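Local coordinates for competence protein PILN (Thermus thermophilus, PDB 4BHQ) that probably forms part of the inner-membrane platform that initiates type IV pilus biogenesis, through a periplasmic domain of the dimerizing PilN family, at residues E72-R76 and Q109-L113; S77-L83 and R103-Q109; T96-K100 and S128-E134. One frame throughout, in Å; residues are numbered along the deposited sequence.

Contact 1: E72-R76 and Q109-L113; sequences EVALR and QGEAL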
loop_
_atom_site.group_PDB
_atom_site.type_symbol
_atom_site.label_atom_id
_atom_site.label_comp_id
_atom_site.label_asym_id
_atom_site.label_seq_id
_atom_site.Cartn_x
_atom_site.Cartn_y
_atom_site.Cartn_z
ATOM N N GLU A 72 -12.148 6.570 -2.246
ATOM C CA GLU A 72 -13.393 5.850 -2.425
ATOM C C GLU A 72 -13.340 4.411 -1.902
ATOM O O GLU A 72 -14.377 3.817 -1.653
ATOM C CB GLU A 72 -13.904 5.927 -3.896
ATOM C CG GLU A 72 -12.945 5.364 -4.956
ATOM C CD GLU A 72 -13.625 5.243 -6.345
ATOM O OE1 GLU A 72 -14.601 6.009 -6.595
ATOM O OE2 GLU A 72 -13.252 4.337 -7.139
ATOM N N VAL A 73 -12.138 3.877 -1.792
ATOM C CA VAL A 73 -11.842 2.602 -1.139
ATOM C C VAL A 73 -10.750 2.775 -0.087
ATOM O O VAL A 73 -9.604 3.207 -0.384
ATOM C CB VAL A 73 -11.425 1.530 -2.141
ATOM C CG1 VAL A 73 -10.951 0.269 -1.405
ATOM C CG2 VAL A 73 -12.638 1.179 -3.042
ATOM N N ALA A 74 -11.097 2.483 1.156
ATOM C CA ALA A 74 -10.090 2.540 2.244
ATOM C C ALA A 74 -9.749 1.154 2.705
ATOM O O ALA A 74 -10.653 0.335 2.992
ATOM C CB ALA A 74 -10.643 3.380 3.387
ATOM N N LEU A 75 -8.453 0.857 2.836
ATOM C CA LEU A 75 -8.083 -0.457 3.325
ATOM C C LEU A 75 -7.960 -0.440 4.857
ATOM O O LEU A 75 -7.502 0.530 5.436
ATOM C CB LEU A 75 -6.806 -0.961 2.592
ATOM C CG LEU A 75 -7.013 -0.994 1.033
ATOM C CD1 LEU A 75 -5.725 -1.274 0.324
ATOM C CD2 LEU A 75 -7.994 -2.144 0.713
ATOM N N ARG A 76 -8.301 -1.562 5.499
ATOM C CA ARG A 76 -8.221 -1.725 6.929
ATOM C C ARG A 76 -7.190 -2.756 7.296
ATOM O O ARG A 76 -6.647 -2.775 8.440
ATOM C CB ARG A 76 -9.591 -2.162 7.514
ATOM C CG ARG A 76 -10.640 -1.119 7.282
ATOM C CD ARG A 76 -10.183 0.181 8.105
ATOM N NE ARG A 76 -11.133 1.245 7.820
ATOM C CZ ARG A 76 -10.844 2.526 7.857
ATOM N NH1 ARG A 76 -9.566 2.917 8.174
ATOM N NH2 ARG A 76 -11.812 3.370 7.663
ATOM N N GLN A 109 -8.867 -6.579 3.776
ATOM C CA GLN A 109 -10.162 -6.172 4.396
ATOM C C GLN A 109 -10.271 -4.711 4.102
ATOM O O GLN A 109 -9.284 -3.930 4.306
ATOM C CB GLN A 109 -10.139 -6.383 5.902
ATOM C CG GLN A 109 -9.897 -7.798 6.288
ATOM C CD GLN A 109 -11.105 -8.649 5.968
ATOM O OE1 GLN A 109 -12.226 -8.144 6.068
ATOM N NE2 GLN A 109 -10.889 -9.906 5.524
ATOM N N GLY A 110 -11.427 -4.271 3.643
ATOM C CA GLY A 110 -11.585 -2.854 3.313
ATOM C C GLY A 110 -12.997 -2.319 3.382
ATOM O O GLY A 110 -13.941 -3.018 3.818
ATOM N N GLU A 111 -13.162 -1.111 2.918
ATOM C CA GLU A 111 -14.418 -0.372 2.946
ATOM C C GLU A 111 -14.447 0.367 1.607
ATOM O O GLU A 111 -13.419 0.933 1.212
ATOM C CB GLU A 111 -14.398 0.735 3.985
ATOM C CG GLU A 111 -14.132 0.279 5.342
ATOM C CD GLU A 111 -13.969 1.427 6.272
ATOM O OE1 GLU A 111 -13.879 2.591 5.777
ATOM O OE2 GLU A 111 -13.954 1.160 7.478
ATOM N N ALA A 112 -15.624 0.390 0.978
ATOM C CA ALA A 112 -15.840 1.052 -0.298
ATOM C C ALA A 112 -16.991 2.025 -0.110
ATOM O O ALA A 112 -18.038 1.698 0.527
ATOM C CB ALA A 112 -16.128 0.045 -1.391
ATOM N N LEU A 113 -16.814 3.248 -0.604
ATOM C CA LEU A 113 -17.802 4.305 -0.449
ATOM C C LEU A 113 -19.153 3.945 -1.148
ATOM O O LEU A 113 -20.206 4.408 -0.751
ATOM C CB LEU A 113 -17.255 5.598 -1.040
ATOM C CG LEU A 113 -18.007 6.918 -0.902
ATOM C CD1 LEU A 113 -18.257 7.281 0.545
ATOM C CD2 LEU A 113 -17.279 8.067 -1.604
#
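Arg76 reaches over the neighbouring strand to the carboxylate of Glu111, and this salt bridge lies on one face of an antiparallel strand pair. The two flat groups are steeply turned against each other, 75° between their planes. Arg76 NE lies 2.8 Å from Glu111 OE2, which sits at the edge of the guanidinium and almost in its plane; seen from the acid, however, the nitrogen comes down from above the carboxylate. NH2 adds only weak bonds to OE1 and OE2. The arginine gets there by a bend at its second torsion (chi2 -64°), which folds the chain back over the strands, while Glu111 runs extended beyond CG to meet it. OE2 has a second positive partner in Arg144, so two guanidinium groups share this buried acid and would be expected to stabilise its negative charge. Ala74 CB lies on the same face, 4.1 Å from Glu111 OE1.

Beneath these side chains the backbones pair regularly. Ala74 and Glu111 form the hydrogen-bonded pair, with Ala74 N to Glu111 O at 2.8 Å and Glu111 N to Ala74 O at 2.9 Å. Leu113 N bonds to Glu72 O at 2.7 Å at one end, and Arg76 N bonds to Gln109 O at the other. On the far face Val73 CG2 meets Ala112 CB at 4.0 Å, and Leu75 stands across from Gly110.

That apolar face is covered by helices: Val73 packs on Phe121 and Ala112 on Leu118, both of helix 115-124, while Leu75 lies against Ala58 and Ile61 of helix 53-63 and touches Ile64 of the second subunit. Strand 102-112 continues the sheet on its other edge, where Gly110 and Ala112 bond to Phe149 and Tyr147 of strand 146-156.

Contact 2: S77-L83 and R103-Q109; sequences SVSARAL and RVEFALQ
Arg81 lies alongside Glu105, and its side chain can be followed outward from the sheet. CB leaves on the face shared with Ser77, Ser79 and Ala107. CG, set between the backbone N and the carbonyl carbon (chi1 72°), passes 3.9 Å from Glu105 O. From there the chain runs straight to NE, which bonds to Glu105 OE1 at 3.2 Å. NH2 reaches the same oxygen at 3.1 Å; both donors approach from one side of the carboxylate plane. Leu83 CD1 sits over the centre of one guanidinium face and also touches Glu105 CB at 3.8 Å. NH2 goes on to a salt bridge with Glu87, while Glu105 OE2 is hydrogen-bonded to Tyr97.

Backbone bonds alternate along the pair from Ser77-Gln109 to Leu83-Arg103. On the apolar face Ala80 CB meets Phe106 CE1 at 3.6 Å, and Val78 CG1 touches both Phe106 CD1 (3.9 Å) and Leu108 CD2 (3.8 Å). Phe106 stacks with Phe60 of the second subunit. Arg103 and Val104 both face Val155, a classic beta bulge.

Chemically, the sheet is two-sided. Its polar face carries a charge network, and waters link Ser77 OG to Ala107 O and Ser79 OG to Glu105 O; the other face offers hydrophobic side chains to the partner subunit, consistent with a dimerization surface.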
loop_
_atom_site.group_PDB
_atom_site.type_symbol
_atom_site.label_atom_id
_atom_site.label_comp_id
_atom_site.label_asym_id
_atom_site.label_seq_id
_atom_site.Cartn_x
_atom_site.Cartn_y
_atom_site.Cartn_z
ATOM N N SER A 77 -6.907 -3.653 6.359
ATOM C CA SER A 77 -5.865 -4.655 6.597
ATOM C C SER A 77 -5.343 -5.120 5.279
ATOM O O SER A 77 -6.109 -5.401 4.353
ATOM C CB SER A 77 -6.431 -5.857 7.421
ATOM O OG SER A 77 -5.380 -6.821 7.581
ATOM N N VAL A 78 -4.028 -5.160 5.157
ATOM C CA VAL A 78 -3.411 -5.708 3.954
ATOM C C VAL A 78 -2.292 -6.651 4.392
ATOM O O VAL A 78 -1.211 -6.186 4.838
ATOM C CB VAL A 78 -2.783 -4.590 3.086
ATOM C CG1 VAL A 78 -2.067 -5.219 1.885
ATOM C CG2 VAL A 78 -3.840 -3.534 2.626
ATOM N N SER A 79 -2.509 -7.951 4.254
ATOM C CA SER A 79 -1.502 -8.937 4.692
ATOM C C SER A 79 -0.931 -9.569 3.435
ATOM O O SER A 79 -1.600 -9.710 2.443
ATOM C CB SER A 79 -2.142 -10.026 5.592
ATOM O OG SER A 79 -2.635 -11.086 4.763
ATOM N N ALA A 80 0.333 -9.893 3.433
ATOM C CA ALA A 80 0.990 -10.475 2.271
ATOM C C ALA A 80 1.574 -11.816 2.668
ATOM O O ALA A 80 1.941 -12.011 3.818
ATOM C CB ALA A 80 2.106 -9.522 1.808
ATOM N N ARG A 81 1.678 -12.744 1.715
ATOM C CA ARG A 81 2.391 -13.979 1.996
ATOM C C ARG A 81 2.927 -14.549 0.689
ATOM O O ARG A 81 2.332 -14.355 -0.354
ATOM C CB ARG A 81 1.512 -15.016 2.718
ATOM C CG ARG A 81 0.446 -15.648 1.815
ATOM C CD ARG A 81 -0.359 -16.721 2.586
ATOM N NE ARG A 81 -1.426 -17.264 1.780
ATOM C CZ ARG A 81 -1.406 -18.478 1.254
ATOM N NH1 ARG A 81 -0.374 -19.307 1.484
ATOM N NH2 ARG A 81 -2.390 -18.841 0.484
ATOM N N ALA A 82 4.035 -15.282 0.771
ATOM C CA ALA A 82 4.601 -15.919 -0.448
ATOM C C ALA A 82 4.127 -17.337 -0.550
ATOM O O ALA A 82 3.989 -18.024 0.435
ATOM C CB ALA A 82 6.150 -15.805 -0.467
ATOM N N LEU A 83 3.835 -17.773 -1.759
ATOM C CA LEU A 83 3.306 -19.144 -1.965
ATOM C C LEU A 83 4.452 -20.124 -2.265
ATOM O O LEU A 83 5.297 -19.852 -3.113
ATOM C CB LEU A 83 2.328 -19.162 -3.120
ATOM C CG LEU A 83 0.840 -18.911 -2.817
ATOM C CD1 LEU A 83 0.582 -17.600 -2.127
ATOM C CD2 LEU A 83 0.037 -19.018 -4.117
ATOM N N ARG A 103 2.771 -15.831 -7.259
ATOM C CA ARG A 103 3.945 -15.913 -6.406
ATOM C C ARG A 103 3.670 -15.328 -4.978
ATOM O O ARG A 103 4.146 -15.830 -3.962
ATOM C CB ARG A 103 5.065 -15.203 -7.153
ATOM C CG ARG A 103 6.402 -15.272 -6.449
ATOM C CD ARG A 103 6.901 -16.710 -6.406
ATOM N NE ARG A 103 8.139 -16.814 -5.637
ATOM C CZ ARG A 103 8.539 -17.897 -4.993
ATOM N NH1 ARG A 103 7.809 -19.009 -5.006
ATOM N NH2 ARG A 103 9.674 -17.860 -4.325
ATOM N N VAL A 104 2.887 -14.250 -4.931
ATOM C CA VAL A 104 2.544 -13.620 -3.678
ATOM C C VAL A 104 1.025 -13.371 -3.574
ATOM O O VAL A 104 0.373 -13.017 -4.547
ATOM C CB VAL A 104 3.315 -12.278 -3.504
ATOM C CG1 VAL A 104 2.691 -11.456 -2.418
ATOM C CG2 VAL A 104 4.797 -12.586 -3.128
ATOM N N GLU A 105 0.485 -13.558 -2.388
ATOM C CA GLU A 105 -0.931 -13.273 -2.185
ATOM C C GLU A 105 -1.140 -12.234 -1.101
ATOM O O GLU A 105 -0.560 -12.345 0.001
ATOM C CB GLU A 105 -1.664 -14.574 -1.749
ATOM C CG GLU A 105 -3.154 -14.412 -1.668
ATOM C CD GLU A 105 -3.852 -15.748 -1.302
ATOM O OE1 GLU A 105 -3.778 -16.164 -0.153
ATOM O OE2 GLU A 105 -4.478 -16.315 -2.198
ATOM N N PHE A 106 -2.020 -11.279 -1.396
ATOM C CA PHE A 106 -2.406 -10.240 -0.430
ATOM C C PHE A 106 -3.817 -10.505 0.034
ATOM O O PHE A 106 -4.706 -10.648 -0.795
ATOM C CB PHE A 106 -2.371 -8.861 -1.105
ATOM C CG PHE A 106 -0.980 -8.384 -1.399
ATOM C CD1 PHE A 106 -0.262 -7.712 -0.456
ATOM C CD2 PHE A 106 -0.429 -8.578 -2.661
ATOM C CE1 PHE A 106 1.038 -7.235 -0.716
ATOM C CE2 PHE A 106 0.865 -8.097 -2.934
ATOM C CZ PHE A 106 1.604 -7.463 -1.939
ATOM N N ALA A 107 -4.016 -10.610 1.337
ATOM C CA ALA A 107 -5.380 -10.676 1.874
ATOM C C ALA A 107 -5.831 -9.305 2.358
ATOM O O ALA A 107 -5.130 -8.652 3.162
ATOM C CB ALA A 107 -5.423 -11.699 3.018
ATOM N N LEU A 108 -6.992 -8.878 1.882
ATOM C CA LEU A 108 -7.488 -7.509 2.042
ATOM C C LEU A 108 -8.811 -7.450 2.785
ATOM O O LEU A 108 -9.784 -8.178 2.406
ATOM C CB LEU A 108 -7.715 -6.868 0.632
ATOM C CG LEU A 108 -6.571 -6.883 -0.392
ATOM C CD1 LEU A 108 -6.960 -6.140 -1.690
ATOM C CD2 LEU A 108 -5.299 -6.193 0.203
ATOM N N GLN A 109 -8.867 -6.579 3.776
ATOM C CA GLN A 109 -10.162 -6.172 4.396
ATOM C C GLN A 109 -10.271 -4.711 4.102
ATOM O O GLN A 109 -9.284 -3.930 4.306
ATOM C CB GLN A 109 -10.139 -6.383 5.902
ATOM C CG GLN A 109 -9.897 -7.798 6.288
ATOM C CD GLN A 109 -11.105 -8.649 5.968
ATOM O OE1 GLN A 109 -12.226 -8.144 6.068
ATOM N NE2 GLN A 109 -10.889 -9.906 5.524
HETATM O O HOH W 1 -5.914 -8.877 5.805
HETATM O O HOH W 2 -1.758 -12.899 2.591
#

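Contact 3: T96-K100 and S128-E134; sequences TYDGK and SPRFGIE
Lys100 supplies the direct polar link between the loop 96-100 and the turn leading into strand 131-134. Its side chain is extended beyond CG (chi2 179°), which carries the ammonium group across to the backbone of the turn. NZ donates to Phe131 O at 3.0 Å, with the nitrogen tilted from the carbonyl plane, and also lies 2.8 Å from Ser128 O. The positive end is thus set among main-chain carbonyls.

Packing centres on Tyr97, whose ring lies against the backbone of the strand. CD1 approaches Gly132 C at 3.5 Å and CE1 comes to 3.6 Å from Glu134 N, while Ile133 N stands at the ring edge. Gly132 has no side chain at this point, which lets the tyrosine settle close to the main chain. Thr96 CG2 covers part of one ring face and is 4.1 Å from Glu134 OE2; the carboxylate of Glu134 is itself paired with Arg152. At the far end of the ring, Tyr97 OH bonds to Glu105.

Water forms the third kind of link. One molecule accepts from Tyr97 N at 3.0 Å and donates weakly to Ile133 O. Another donates to Asp98 OD2 and, weakly, to Phe131 O.

Within each segment, short-range bonds fix the shape. In the loop, Gly99 N and Lys100 N bond back to Thr96 O and Tyr97 O, and Tyr97, Asp98 and Gly99 all have positive phi. In the other segment, a type I beta turn runs from Ser128 to Phe131, and Ser128 OG accepts from Arg130 N at 3.1 Å, making an ST turn. This turn leads into strand 131-141, an edge strand of this chain's four-stranded antiparallel sheet, with the loop after helix 85-93 packed against the start of that strand.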
loop_
_atom_site.group_PDB
_atom_site.type_symbol
_atom_site.label_atom_id
_atom_site.label_comp_id
_atom_site.label_asym_id
_atom_site.label_seq_id
_atom_site.Cartn_x
_atom_site.Cartn_y
_atom_site.Cartn_z
ATOM N N THR A 96 -8.201 -20.834 -9.679
ATOM C CA THR A 96 -8.171 -19.585 -8.943
ATOM C C THR A 96 -7.267 -18.563 -9.682
ATOM O O THR A 96 -6.265 -18.942 -10.298
ATOM C CB THR A 96 -7.692 -19.778 -7.496
ATOM O OG1 THR A 96 -8.362 -20.905 -6.904
ATOM C CG2 THR A 96 -8.053 -18.559 -6.690
ATOM N N TYR A 97 -7.635 -17.282 -9.614
ATOM C CA TYR A 97 -6.847 -16.231 -10.253
ATOM C C TYR A 97 -6.641 -16.562 -11.737
ATOM O O TYR A 97 -5.549 -16.331 -12.283
ATOM C CB TYR A 97 -5.475 -16.064 -9.562
ATOM C CG TYR A 97 -5.542 -15.743 -8.069
ATOM C CD1 TYR A 97 -6.377 -14.690 -7.574
ATOM C CD2 TYR A 97 -4.902 -16.551 -7.166
ATOM C CE1 TYR A 97 -6.460 -14.419 -6.177
ATOM C CE2 TYR A 97 -4.957 -16.295 -5.800
ATOM C CZ TYR A 97 -5.722 -15.209 -5.319
ATOM O OH TYR A 97 -5.717 -15.048 -3.979
ATOM N N ASP A 98 -7.694 -17.098 -12.365
ATOM C CA ASP A 98 -7.722 -17.453 -13.801
ATOM C C ASP A 98 -6.581 -18.318 -14.193
ATOM O O ASP A 98 -6.051 -18.155 -15.288
ATOM C CB ASP A 98 -7.698 -16.227 -14.728
ATOM C CG ASP A 98 -9.011 -15.451 -14.698
ATOM O OD1 ASP A 98 -10.047 -15.961 -14.195
ATOM O OD2 ASP A 98 -9.014 -14.306 -15.178
ATOM N N GLY A 99 -6.144 -19.175 -13.289
ATOM C CA GLY A 99 -5.052 -20.095 -13.592
ATOM C C GLY A 99 -3.678 -19.504 -13.767
ATOM O O GLY A 99 -2.741 -20.215 -14.104
ATOM N N LYS A 100 -3.512 -18.215 -13.486
ATOM C CA LYS A 100 -2.170 -17.655 -13.367
ATOM C C LYS A 100 -1.415 -18.292 -12.192
ATOM O O LYS A 100 -2.032 -18.685 -11.192
ATOM C CB LYS A 100 -2.240 -16.161 -13.190
ATOM C CG LYS A 100 -3.108 -15.486 -14.209
ATOM C CD LYS A 100 -3.168 -13.999 -13.966
ATOM C CE LYS A 100 -4.245 -13.413 -14.880
ATOM N NZ LYS A 100 -4.033 -11.968 -15.138
ATOM N N SER A 128 -5.347 -6.952 -15.434
ATOM C CA SER A 128 -3.904 -6.981 -15.547
ATOM C C SER A 128 -3.338 -8.400 -15.595
ATOM O O SER A 128 -3.709 -9.249 -14.781
ATOM C CB SER A 128 -3.266 -6.202 -14.413
ATOM O OG SER A 128 -1.878 -6.510 -14.396
ATOM N N PRO A 129 -2.395 -8.651 -16.508
ATOM C CA PRO A 129 -1.730 -9.954 -16.631
ATOM C C PRO A 129 -0.920 -10.301 -15.397
ATOM O O PRO A 129 -0.590 -11.458 -15.177
ATOM C CB PRO A 129 -0.737 -9.753 -17.820
ATOM C CG PRO A 129 -1.106 -8.458 -18.461
ATOM C CD PRO A 129 -1.807 -7.632 -17.412
ATOM N N ARG A 130 -0.569 -9.300 -14.592
ATOM C CA ARG A 130 0.266 -9.596 -13.437
ATOM C C ARG A 130 -0.582 -9.966 -12.152
ATOM O O ARG A 130 -0.061 -10.461 -11.191
ATOM C CB ARG A 130 1.172 -8.406 -13.256
ATOM C CG ARG A 130 2.157 -8.560 -12.129
ATOM C CD ARG A 130 3.607 -8.651 -12.604
ATOM N NE ARG A 130 4.481 -8.772 -11.421
ATOM C CZ ARG A 130 5.000 -7.716 -10.782
ATOM N NH1 ARG A 130 4.745 -6.488 -11.251
ATOM N NH2 ARG A 130 5.791 -7.889 -9.707
ATOM N N PHE A 131 -1.893 -9.684 -12.203
ATOM C CA PHE A 131 -2.772 -9.803 -11.042
ATOM C C PHE A 131 -4.000 -10.638 -11.295
ATOM O O PHE A 131 -4.454 -10.742 -12.422
ATOM C CB PHE A 131 -3.258 -8.386 -10.602
ATOM C CG PHE A 131 -2.144 -7.513 -10.091
ATOM C CD1 PHE A 131 -1.421 -6.737 -10.974
ATOM C CD2 PHE A 131 -1.797 -7.521 -8.744
ATOM C CE1 PHE A 131 -0.351 -5.972 -10.513
ATOM C CE2 PHE A 131 -0.748 -6.716 -8.280
ATOM C CZ PHE A 131 -0.020 -5.956 -9.194
ATOM N N GLY A 132 -4.490 -11.288 -10.228
ATOM C CA GLY A 132 -5.804 -11.895 -10.207
ATOM C C GLY A 132 -6.439 -11.432 -8.906
ATOM O O GLY A 132 -5.736 -10.964 -7.985
ATOM N N ILE A 133 -7.748 -11.561 -8.810
ATOM C CA ILE A 133 -8.440 -11.221 -7.559
ATOM C C ILE A 133 -9.496 -12.293 -7.269
ATOM O O ILE A 133 -10.192 -12.764 -8.197
ATOM C CB ILE A 133 -9.018 -9.800 -7.631
ATOM C CG1 ILE A 133 -9.654 -9.417 -6.285
ATOM C CG2 ILE A 133 -10.008 -9.663 -8.803
ATOM C CD1 ILE A 133 -9.926 -7.933 -6.067
ATOM N N GLU A 134 -9.603 -12.702 -6.014
ATOM C CA GLU A 134 -10.774 -13.472 -5.588
ATOM C C GLU A 134 -11.572 -12.669 -4.609
ATOM O O GLU A 134 -11.126 -12.450 -3.474
ATOM C CB GLU A 134 -10.364 -14.842 -5.018
ATOM C CG GLU A 134 -11.589 -15.580 -4.502
ATOM C CD GLU A 134 -11.438 -17.101 -4.507
ATOM O OE1 GLU A 134 -10.873 -17.648 -3.529
ATOM O OE2 GLU A 134 -11.926 -17.720 -5.492
HETATM O O HOH W 3 -10.160 -16.082 -8.517
HETATM O O HOH W 4 -7.291 -12.128 -13.738
#

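How the contacts relate
Past helix 53-63 the chain enters strand 73-82, whose first part belongs to contact 1 and whose remainder belongs to contact 2. It then runs through helix 85-93 and the loop 96-100 before returning along strand 102-112. Contact 2 closes the inner loop around that helix, and contact 1 the longer loop enclosing it; they meet at Gln109. Contact 3 crosses both, since its first segment precedes the returning strand and its second follows helix 115-124. It brings the loop to strand 131-141, at the other edge of the sheet. Contacts 2 and 3 touch through Glu105 and Tyr97, whereas contacts 1 and 3 stay about 9 Å apart at their nearest atoms.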